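PDB 6FOP: glycoside hydrolase family 81 from Clostridium thermocellum, which probably hydrolyses the beta-1,3-linkages of glucans such as laminarin, as a glucanase of the bacterial cellulosome. Local coordinates for residues 485-491 with 553-559; 261-267 with 472-476; 54-60 with 128-134. All coordinates share one frame; numbering follows the deposited sequence.

Interaction 1 (485-491 with 553-559)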
loop_
_atom_site.group_PDB
_atom_site.type_symbol
_atom_site.label_atom_id
_atom_site.label_comp_id
_atom_site.label_asym_id
_atom_site.label_seq_id
_atom_site.Cartn_x
_atom_site.Cartn_y
_atom_site.Cartn_z
ATOM N N PHE A 485 -14.186 10.198 -0.532
ATOM C CA PHE A 485 -14.110 10.973 0.711
ATOM C C PHE A 485 -13.407 12.295 0.409
ATOM O O PHE A 485 -12.549 12.361 -0.473
ATOM C CB PHE A 485 -13.275 10.214 1.753
ATOM C CG PHE A 485 -13.799 8.870 2.096
ATOM C CD1 PHE A 485 -14.746 8.739 3.088
ATOM C CD2 PHE A 485 -13.298 7.722 1.477
ATOM C CE1 PHE A 485 -15.226 7.484 3.422
ATOM C CE2 PHE A 485 -13.757 6.458 1.827
ATOM C CZ PHE A 485 -14.727 6.345 2.790
ATOM N N ALA A 486 -13.765 13.346 1.143
ATOM C CA ALA A 486 -13.060 14.612 1.029
ATOM C C ALA A 486 -11.556 14.457 1.194
ATOM O O ALA A 486 -10.792 15.171 0.543
ATOM C CB ALA A 486 -13.579 15.614 2.048
ATOM N N ASP A 487 -11.135 13.553 2.089
ATOM C CA ASP A 487 -9.715 13.324 2.352
ATOM C C ASP A 487 -9.056 12.250 1.510
ATOM O O ASP A 487 -7.898 11.870 1.771
ATOM C CB ASP A 487 -9.525 13.042 3.841
ATOM C CG ASP A 487 -9.789 14.272 4.683
ATOM O OD1 ASP A 487 -9.494 15.403 4.221
ATOM O OD2 ASP A 487 -10.316 14.131 5.774
ATOM N N GLY A 488 -9.766 11.801 0.485
ATOM C CA GLY A 488 -9.211 10.856 -0.466
ATOM C C GLY A 488 -9.290 9.410 -0.021
ATOM O O GLY A 488 -10.268 9.006 0.618
ATOM N N ASN A 489 -8.319 8.622 -0.461
ATOM C CA ASN A 489 -8.249 7.216 -0.042
ATOM C C ASN A 489 -7.656 7.156 1.361
ATOM O O ASN A 489 -7.177 8.160 1.883
ATOM C CB ASN A 489 -7.515 6.379 -1.091
ATOM C CG ASN A 489 -8.079 4.966 -1.197
ATOM O OD1 ASN A 489 -8.289 4.298 -0.174
ATOM N ND2 ASN A 489 -8.317 4.490 -2.396
ATOM N N ASN A 490 -7.705 5.958 1.965
ATOM C CA ASN A 490 -7.204 5.752 3.306
ATOM C C ASN A 490 -6.638 4.355 3.431
ATOM O O ASN A 490 -7.017 3.458 2.706
ATOM C CB ASN A 490 -8.285 5.950 4.376
ATOM C CG ASN A 490 -9.276 4.827 4.392
ATOM O OD1 ASN A 490 -9.033 3.782 5.054
ATOM N ND2 ASN A 490 -10.397 4.992 3.700
ATOM N N GLN A 491 -5.749 4.196 4.407
ATOM C CA GLN A 491 -5.435 2.867 4.928
ATOM C C GLN A 491 -5.230 3.013 6.447
ATOM O O GLN A 491 -4.455 3.872 6.889
ATOM C CB GLN A 491 -4.223 2.186 4.270
ATOM C CG GLN A 491 -3.916 0.819 4.900
ATOM C CD GLN A 491 -2.951 0.009 4.088
ATOM O OE1 GLN A 491 -3.376 -0.839 3.280
ATOM N NE2 GLN A 491 -1.652 0.260 4.262
ATOM N N SER A 553 -2.623 6.159 13.239
ATOM C CA SER A 553 -3.353 4.914 12.967
ATOM C C SER A 553 -4.015 4.865 11.597
ATOM O O SER A 553 -4.229 3.768 11.079
ATOM C CB SER A 553 -4.370 4.649 14.078
ATOM O OG SER A 553 -5.159 5.781 14.336
ATOM N N MET A 554 -4.361 6.032 11.039
ATOM C CA MET A 554 -4.929 6.120 9.694
ATOM C C MET A 554 -4.230 7.175 8.868
ATOM O O MET A 554 -4.049 8.301 9.316
ATOM C CB MET A 554 -6.436 6.379 9.727
ATOM C CG MET A 554 -7.210 5.255 10.320
ATOM S SD MET A 554 -8.994 5.263 10.175
ATOM C CE MET A 554 -9.157 5.382 8.447
ATOM N N VAL A 555 -3.862 6.766 7.660
ATOM C CA VAL A 555 -3.243 7.638 6.675
ATOM C C VAL A 555 -4.192 7.806 5.499
ATOM O O VAL A 555 -4.645 6.813 4.913
ATOM C CB VAL A 555 -1.889 7.036 6.192
ATOM C CG1 VAL A 555 -1.281 7.849 5.034
ATOM C CG2 VAL A 555 -0.939 6.904 7.377
ATOM N N TRP A 556 -4.502 9.072 5.201
ATOM C CA TRP A 556 -5.357 9.453 4.096
ATOM C C TRP A 556 -4.573 10.268 3.080
ATOM O O TRP A 556 -3.456 10.729 3.338
ATOM C CB TRP A 556 -6.534 10.313 4.582
ATOM C CG TRP A 556 -7.497 9.639 5.513
ATOM C CD1 TRP A 556 -7.318 9.349 6.846
ATOM C CD2 TRP A 556 -8.818 9.243 5.194
ATOM N NE1 TRP A 556 -8.447 8.768 7.341
ATOM C CE2 TRP A 556 -9.382 8.677 6.357
ATOM C CE3 TRP A 556 -9.568 9.269 4.019
ATOM C CZ2 TRP A 556 -10.666 8.149 6.377
ATOM C CZ3 TRP A 556 -10.845 8.736 4.030
ATOM C CH2 TRP A 556 -11.390 8.191 5.209
ATOM N N GLY A 557 -5.161 10.467 1.906
ATOM C CA GLY A 557 -4.611 11.451 0.974
ATOM C C GLY A 557 -4.493 12.856 1.546
ATOM O O GLY A 557 -3.495 13.565 1.298
ATOM N N GLY A 558 -5.502 13.242 2.320
ATOM C CA GLY A 558 -5.662 14.626 2.800
ATOM C C GLY A 558 -5.514 14.833 4.291
ATOM O O GLY A 558 -5.642 15.967 4.727
ATOM N N LYS A 559 -5.188 13.797 5.073
ATOM C CA LYS A 559 -4.910 13.953 6.510
ATOM C C LYS A 559 -4.221 12.702 7.010
ATOM O O LYS A 559 -4.181 11.684 6.326
ATOM C CB LYS A 559 -6.180 14.203 7.313
ATOM C CG LYS A 559 -7.122 13.013 7.442
ATOM C CD LYS A 559 -8.263 13.340 8.372
ATOM C CE LYS A 559 -9.229 12.177 8.515
ATOM N NZ LYS A 559 -10.369 12.555 9.398
HETATM O O HOH W 1 -8.076 17.204 5.401
HETATM O O HOH W 2 -11.475 15.257 7.972
#
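Asn490 holds CG between its backbone N and carbonyl carbon (chi1 73°), while Trp556 keeps CG beside its backbone N (chi1 -64°), which lays the two side chains alongside each other; they share a face of the sheet because the residues form a non-hydrogen-bonded antiparallel pair. Asn490 CB lies over the six-membered ring of Trp556, 3.4 Å from its centroid, in a CH-pi contact, and Lys559 CE covers the opposite face toward the rim. The indole then drives its edge at the face of Phe485, with CZ3 3.5 Å from Phe485 CG and the planes at 81°. Gln491 and Val555 exchange both bonds of an antiparallel pair, Gln491 N to Val555 O at 2.9 Å and Val555 N to Gln491 O at 3.1 Å. Beyond them Gly557 N donates to Asn489 O, and Gly558 N to Asp487 O (2.8 Å), the third residue of the type I turn 485-488. Asp487 OD2 and Lys559 NZ form a long salt bridge, 4.0 Å, that a water also spans. Strand 490-491 is an edge strand of a four-stranded antiparallel sheet containing the hairpin 554-561; from its other face Gln491 bonds His417 of helix 416-433 and Glu527 of helix 514-534.

Interaction 2 (261-267 with 472-476); sequences LALYPHQ and PYEGH
Tyr473 reaches across to strand 260-263 and gives its hydroxyl proton to Ala262 O, 2.7 Å away, the donor standing above the carbonyl plane rather than on a lone pair. Its ring is packed tightly: the amide of Gln267 stands perpendicular over one face, NE2 3.4 Å above the plane and over the centre, and Tyr264 comes in at the edge, its CE2 3.7 Å from Tyr473 CD1. Gln267, extended beyond CG, puts its other amide atom to use as well, since OE1 accepts from Tyr264 N at 2.9 Å. Tyr264 is the N-cap of helix 265-268, and the same amide thus joins the helix start to the Tyr473 ring. Residues 472-476 include a G1 bulge, with Gly475 and His476 both facing Asp471. Towards His266 the contact is buried too, but polar contacts and one bridging water do the joining. His266 CE1 is 3.1 Å from Glu474 O, its ND1 bonds Tyr534 of helix 514-534, and a water 2.8 Å from His266 NE2 accepts from Gln267 NE2 and donates to Pro472 O. Glu474 starts away from 261-267, but its CG and carboxylate come back beside the Tyr264 hydroxyl, which bonds His56 and Lys129; Glu474 OE1 is held by His476 NE2 at 2.7 Å, OE2 by Lys129.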
loop_
_atom_site.group_PDB
_atom_site.type_symbol
_atom_site.label_atom_id
_atom_site.label_comp_id
_atom_site.label_asym_id
_atom_site.label_seq_id
_atom_site.Cartn_x
_atom_site.Cartn_y
_atom_site.Cartn_z
ATOM N N LEU A 261 10.781 15.480 -11.093
ATOM C CA LEU A 261 10.080 14.460 -10.270
ATOM C C LEU A 261 10.232 14.851 -8.795
ATOM O O LEU A 261 11.305 15.262 -8.366
ATOM C CB LEU A 261 10.602 13.059 -10.529
ATOM C CG LEU A 261 10.462 12.558 -11.963
ATOM C CD1 LEU A 261 11.175 11.213 -12.076
ATOM C CD2 LEU A 261 8.992 12.411 -12.323
ATOM N N ALA A 262 9.131 14.745 -8.077
ATOM C CA ALA A 262 9.072 15.012 -6.653
ATOM C C ALA A 262 9.026 13.633 -5.964
ATOM O O ALA A 262 8.192 12.804 -6.278
ATOM C CB ALA A 262 7.840 15.842 -6.295
ATOM N N LEU A 263 9.871 13.484 -4.944
ATOM C CA LEU A 263 10.043 12.223 -4.217
ATOM C C LEU A 263 9.603 12.374 -2.788
ATOM O O LEU A 263 9.922 13.356 -2.148
ATOM C CB LEU A 263 11.521 11.803 -4.223
ATOM C CG LEU A 263 12.026 11.042 -5.436
ATOM C CD1 LEU A 263 11.906 11.834 -6.737
ATOM C CD2 LEU A 263 13.486 10.635 -5.226
ATOM N N TYR A 264 8.861 11.380 -2.307
ATOM C CA TYR A 264 8.498 11.314 -0.905
ATOM C C TYR A 264 9.698 10.895 -0.044
ATOM O O TYR A 264 10.650 10.260 -0.555
ATOM C CB TYR A 264 7.428 10.278 -0.726
ATOM C CG TYR A 264 6.065 10.547 -1.320
ATOM C CD1 TYR A 264 5.269 11.591 -0.863
ATOM C CD2 TYR A 264 5.558 9.753 -2.355
ATOM C CE1 TYR A 264 3.979 11.776 -1.347
ATOM C CE2 TYR A 264 4.261 9.908 -2.813
ATOM C CZ TYR A 264 3.478 10.928 -2.332
ATOM O OH TYR A 264 2.185 11.013 -2.802
ATOM N N PRO A 265 9.643 11.161 1.269
ATOM C CA PRO A 265 10.732 10.708 2.145
ATOM C C PRO A 265 11.097 9.226 2.050
ATOM O O PRO A 265 12.290 8.896 2.081
ATOM C CB PRO A 265 10.201 11.052 3.533
ATOM C CG PRO A 265 9.384 12.281 3.292
ATOM C CD PRO A 265 8.692 12.010 1.990
ATOM N N HIS A 266 10.116 8.331 1.931
ATOM C CA HIS A 266 10.505 6.915 1.825
ATOM C C HIS A 266 11.315 6.602 0.569
ATOM O O HIS A 266 11.943 5.532 0.489
ATOM C CB HIS A 266 9.296 5.980 1.940
ATOM C CG HIS A 266 8.475 5.917 0.701
ATOM N ND1 HIS A 266 7.548 6.886 0.398
ATOM C CD2 HIS A 266 8.447 5.028 -0.321
ATOM C CE1 HIS A 266 7.008 6.615 -0.769
ATOM N NE2 HIS A 266 7.526 5.486 -1.221
ATOM N N GLN A 267 11.277 7.495 -0.429
ATOM C CA GLN A 267 12.062 7.354 -1.654
ATOM C C GLN A 267 13.410 8.053 -1.549
ATOM O O GLN A 267 14.416 7.515 -2.004
ATOM C CB GLN A 267 11.312 7.927 -2.851
ATOM C CG GLN A 267 10.026 7.164 -3.165
ATOM C CD GLN A 267 9.079 7.891 -4.081
ATOM O OE1 GLN A 267 8.972 9.100 -4.014
ATOM N NE2 GLN A 267 8.385 7.167 -4.921
ATOM N N PRO A 472 2.331 2.158 -6.009
ATOM C CA PRO A 472 3.792 2.084 -6.154
ATOM C C PRO A 472 4.562 3.332 -5.743
ATOM O O PRO A 472 5.751 3.248 -5.401
ATOM C CB PRO A 472 3.997 1.771 -7.638
ATOM C CG PRO A 472 2.697 1.273 -8.119
ATOM C CD PRO A 472 1.638 1.886 -7.285
ATOM N N TYR A 473 3.914 4.490 -5.834
ATOM C CA TYR A 473 4.612 5.743 -5.588
ATOM C C TYR A 473 4.521 6.182 -4.126
ATOM O O TYR A 473 5.515 6.622 -3.546
ATOM C CB TYR A 473 4.233 6.862 -6.585
ATOM C CG TYR A 473 5.361 7.820 -6.884
ATOM C CD1 TYR A 473 5.536 8.978 -6.124
ATOM C CD2 TYR A 473 6.201 7.599 -7.957
ATOM C CE1 TYR A 473 6.556 9.851 -6.403
ATOM C CE2 TYR A 473 7.230 8.489 -8.240
ATOM C CZ TYR A 473 7.379 9.643 -7.485
ATOM O OH TYR A 473 8.407 10.535 -7.766
ATOM N N GLU A 474 3.341 6.065 -3.532
ATOM C CA GLU A 474 3.259 6.294 -2.086
ATOM C C GLU A 474 3.956 5.179 -1.305
ATOM O O GLU A 474 4.256 5.376 -0.131
ATOM C CB GLU A 474 1.819 6.452 -1.594
ATOM C CG GLU A 474 1.166 7.740 -2.057
ATOM C CD GLU A 474 0.216 8.389 -1.085
ATOM O OE1 GLU A 474 0.186 8.065 0.149
ATOM O OE2 GLU A 474 -0.495 9.320 -1.551
ATOM N N GLY A 475 4.150 4.019 -1.937
ATOM C CA GLY A 475 4.820 2.894 -1.298
ATOM C C GLY A 475 4.013 2.122 -0.288
ATOM O O GLY A 475 4.594 1.401 0.520
ATOM N N HIS A 476 2.692 2.277 -0.307
ATOM C CA HIS A 476 1.840 1.551 0.603
ATOM C C HIS A 476 0.530 1.242 -0.090
ATOM O O HIS A 476 0.277 1.751 -1.204
ATOM C CB HIS A 476 1.589 2.336 1.904
ATOM C CG HIS A 476 0.809 3.589 1.686
ATOM N ND1 HIS A 476 -0.568 3.597 1.577
ATOM C CD2 HIS A 476 1.222 4.857 1.449
ATOM C CE1 HIS A 476 -0.964 4.823 1.266
ATOM N NE2 HIS A 476 0.098 5.604 1.218
HETATM O O HOH W 3 7.823 4.249 -3.747
#

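Interaction 3 (54-60 with 128-134); sequences YAHPLTF and MKGSPYA
Tyr54 and Ala55 offer successive backbone carbonyls to the ammonium group of Lys129. Tyr54 O is met at 2.9 Å in its carbonyl plane, on a lone pair, whereas Ala55 O is met at 2.8 Å from above the plane. Lys129 starts with CG anti to the backbone N (chi1 174°) and then bends at chi3 and chi4, so that its chain curls round Ala55 O and brings NZ back to both oxygens; NZ also forms a salt bridge with Glu474 and a cation-pi contact with Trp40. Ala55 CB touches Met128 O, 3.6 Å away. His56 directs its carbonyl almost straight at Gly130 N, 3.0 Å away, in the type II turn 128-131. A cis peptide leads into Pro57, whose CD rests 3.5 Å from Ser131 O. Leu58 N donates to a water that lies 2.7 Å from Ser131 O and also near Met128 O, bridging the two backbones. Leu58 CD1 settles 3.5 Å from Pro132 O, and further on Phe60 CE1 packs on Ala134 CB at 3.8 Å. The second segment is the tip of a beta hairpin, strands 121-128 and 133-139 of an eight-stranded sheet; the first spans the turn between the adjacent strands 53-54 and 59-63 of a separate seven-stranded sheet. The contact thus joins two antiparallel sheets, with strand 200-206 packing on Pro57 and Leu58, and strand 260-263 on Pro57 and Pro132.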
loop_
_atom_site.group_PDB
_atom_site.type_symbol
_atom_site.label_atom_id
_atom_site.label_comp_id
_atom_site.label_asym_id
_atom_site.label_seq_id
_atom_site.Cartn_x
_atom_site.Cartn_y
_atom_site.Cartn_z
ATOM N N TYR A 54 -5.621 13.313 -4.459
ATOM C CA TYR A 54 -4.427 13.658 -3.722
ATOM C C TYR A 54 -3.208 13.085 -4.403
ATOM O O TYR A 54 -2.772 11.980 -4.112
ATOM C CB TYR A 54 -4.541 13.233 -2.237
ATOM C CG TYR A 54 -5.575 14.053 -1.471
ATOM C CD1 TYR A 54 -6.903 13.657 -1.426
ATOM C CD2 TYR A 54 -5.239 15.262 -0.866
ATOM C CE1 TYR A 54 -7.871 14.423 -0.771
ATOM C CE2 TYR A 54 -6.199 16.020 -0.228
ATOM C CZ TYR A 54 -7.509 15.589 -0.167
ATOM O OH TYR A 54 -8.415 16.391 0.483
ATOM N N ALA A 55 -2.690 13.832 -5.377
ATOM C CA ALA A 55 -1.531 13.438 -6.142
ATOM C C ALA A 55 -0.222 13.686 -5.424
ATOM O O ALA A 55 0.573 12.742 -5.256
ATOM C CB ALA A 55 -1.545 14.129 -7.510
ATOM N N HIS A 56 -0.047 14.918 -4.953
ATOM C CA HIS A 56 1.113 15.403 -4.178
ATOM C C HIS A 56 2.317 15.720 -5.078
ATOM O O HIS A 56 2.817 14.836 -5.768
ATOM C CB HIS A 56 1.576 14.442 -3.069
ATOM C CG HIS A 56 0.523 14.010 -2.088
ATOM N ND1 HIS A 56 0.460 12.711 -1.636
ATOM C CD2 HIS A 56 -0.474 14.674 -1.450
ATOM C CE1 HIS A 56 -0.536 12.583 -0.775
ATOM N NE2 HIS A 56 -1.101 13.764 -0.617
ATOM N N PRO A 57 2.801 16.962 -5.080
ATOM C CA PRO A 57 2.387 18.060 -4.177
ATOM C C PRO A 57 1.023 18.693 -4.490
ATOM O O PRO A 57 0.501 19.440 -3.670
ATOM C CB PRO A 57 3.545 19.058 -4.314
ATOM C CG PRO A 57 4.022 18.805 -5.720
ATOM C CD PRO A 57 4.004 17.312 -5.848
ATOM N N LEU A 58 0.509 18.461 -5.690
ATOM C CA LEU A 58 -0.779 19.032 -6.103
ATOM C C LEU A 58 -1.971 18.185 -5.710
ATOM O O LEU A 58 -1.889 16.936 -5.618
ATOM C CB LEU A 58 -0.836 19.216 -7.627
ATOM C CG LEU A 58 0.155 20.217 -8.214
ATOM C CD1 LEU A 58 0.247 20.086 -9.724
ATOM C CD2 LEU A 58 -0.226 21.635 -7.887
ATOM N N THR A 59 -3.099 18.849 -5.557
ATOM C CA THR A 59 -4.371 18.180 -5.425
ATOM C C THR A 59 -5.354 18.743 -6.418
ATOM O O THR A 59 -5.217 19.900 -6.858
ATOM C CB THR A 59 -4.918 18.231 -3.987
ATOM O OG1 THR A 59 -5.262 19.572 -3.653
ATOM C CG2 THR A 59 -3.879 17.727 -2.978
ATOM N N PHE A 60 -6.365 17.950 -6.748
ATOM C CA PHE A 60 -7.307 18.304 -7.816
ATOM C C PHE A 60 -8.723 17.921 -7.453
ATOM O O PHE A 60 -8.942 17.067 -6.584
ATOM C CB PHE A 60 -6.938 17.577 -9.132
ATOM C CG PHE A 60 -5.509 17.748 -9.544
ATOM C CD1 PHE A 60 -5.117 18.862 -10.279
ATOM C CD2 PHE A 60 -4.537 16.790 -9.198
ATOM C CE1 PHE A 60 -3.795 19.034 -10.633
ATOM C CE2 PHE A 60 -3.217 16.967 -9.548
ATOM C CZ PHE A 60 -2.847 18.088 -10.299
ATOM N N MET A 128 -0.523 13.750 -11.982
ATOM C CA MET A 128 0.575 12.840 -11.675
ATOM C C MET A 128 1.035 12.962 -10.235
ATOM O O MET A 128 1.328 14.065 -9.742
ATOM C CB MET A 128 1.730 13.088 -12.631
ATOM C CG MET A 128 2.991 12.301 -12.328
ATOM S SD MET A 128 4.089 12.522 -13.711
ATOM C CE MET A 128 5.619 11.984 -13.023
ATOM N N LYS A 129 1.115 11.807 -9.585
ATOM C CA LYS A 129 1.660 11.690 -8.242
ATOM C C LYS A 129 3.171 11.791 -8.400
ATOM O O LYS A 129 3.759 11.067 -9.210
ATOM C CB LYS A 129 1.267 10.365 -7.636
ATOM C CG LYS A 129 1.900 10.064 -6.289
ATOM C CD LYS A 129 1.203 8.914 -5.564
ATOM C CE LYS A 129 -0.200 9.236 -5.129
ATOM N NZ LYS A 129 -0.312 10.373 -4.158
ATOM N N GLY A 130 3.804 12.668 -7.641
ATOM C CA GLY A 130 5.218 12.903 -7.791
ATOM C C GLY A 130 5.598 13.886 -8.892
ATOM O O GLY A 130 6.766 13.924 -9.298
ATOM N N SER A 131 4.662 14.721 -9.341
ATOM C CA SER A 131 4.995 15.780 -10.293
ATOM C C SER A 131 4.527 17.108 -9.732
ATOM O O SER A 131 3.404 17.214 -9.277
ATOM C CB SER A 131 4.317 15.584 -11.639
ATOM O OG SER A 131 4.701 16.605 -12.540
ATOM N N PRO A 132 5.322 18.167 -9.927
ATOM C CA PRO A 132 4.799 19.520 -9.632
ATOM C C PRO A 132 3.959 20.091 -10.779
ATOM O O PRO A 132 3.443 21.196 -10.642
ATOM C CB PRO A 132 6.091 20.330 -9.457
ATOM C CG PRO A 132 7.027 19.696 -10.384
ATOM C CD PRO A 132 6.744 18.215 -10.307
ATOM N N TYR A 133 3.890 19.376 -11.903
ATOM C CA TYR A 133 3.122 19.784 -13.078
ATOM C C TYR A 133 1.767 19.120 -13.160
ATOM O O TYR A 133 1.579 18.003 -12.621
ATOM C CB TYR A 133 3.839 19.429 -14.359
ATOM C CG TYR A 133 5.163 20.110 -14.562
ATOM C CD1 TYR A 133 5.226 21.414 -15.112
ATOM C CD2 TYR A 133 6.352 19.475 -14.284
ATOM C CE1 TYR A 133 6.439 22.033 -15.330
ATOM C CE2 TYR A 133 7.572 20.098 -14.484
ATOM C CZ TYR A 133 7.608 21.394 -15.022
ATOM O OH TYR A 133 8.853 21.963 -15.249
ATOM N N ALA A 134 0.832 19.770 -13.870
ATOM C CA ALA A 134 -0.351 19.101 -14.424
ATOM C C ALA A 134 -0.438 19.550 -15.881
ATOM O O ALA A 134 -0.095 20.699 -16.208
ATOM C CB ALA A 134 -1.630 19.416 -13.676
HETATM O O HOH W 4 1.100 16.507 -7.959
#

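Interaction 3 touches both other contacts, its centre about 16 Å from that of interaction 1 and about 12 Å from that of interaction 2. His56 faces both: its ND1 lies 2.7 Å from Tyr264 OH and its NE2 3.1 Å from Gly557 O. Interactions 2 and 3 also share a probable backbone bond, Ala262 N to Gly130 O at 2.8 Å, while Tyr54 OH lies 2.7 Å from Ala486 O of interaction 1. Interactions 1 and 2 do not touch, their nearest atoms about 4 Å apart, but Arg285 bonds Trp556 O of one and Glu474 of the other. Bound metals lie nearby without touching these contacts: nickel is about 8 Å from the side chain of Ser553, calcium about 9 Å from that of Glu474.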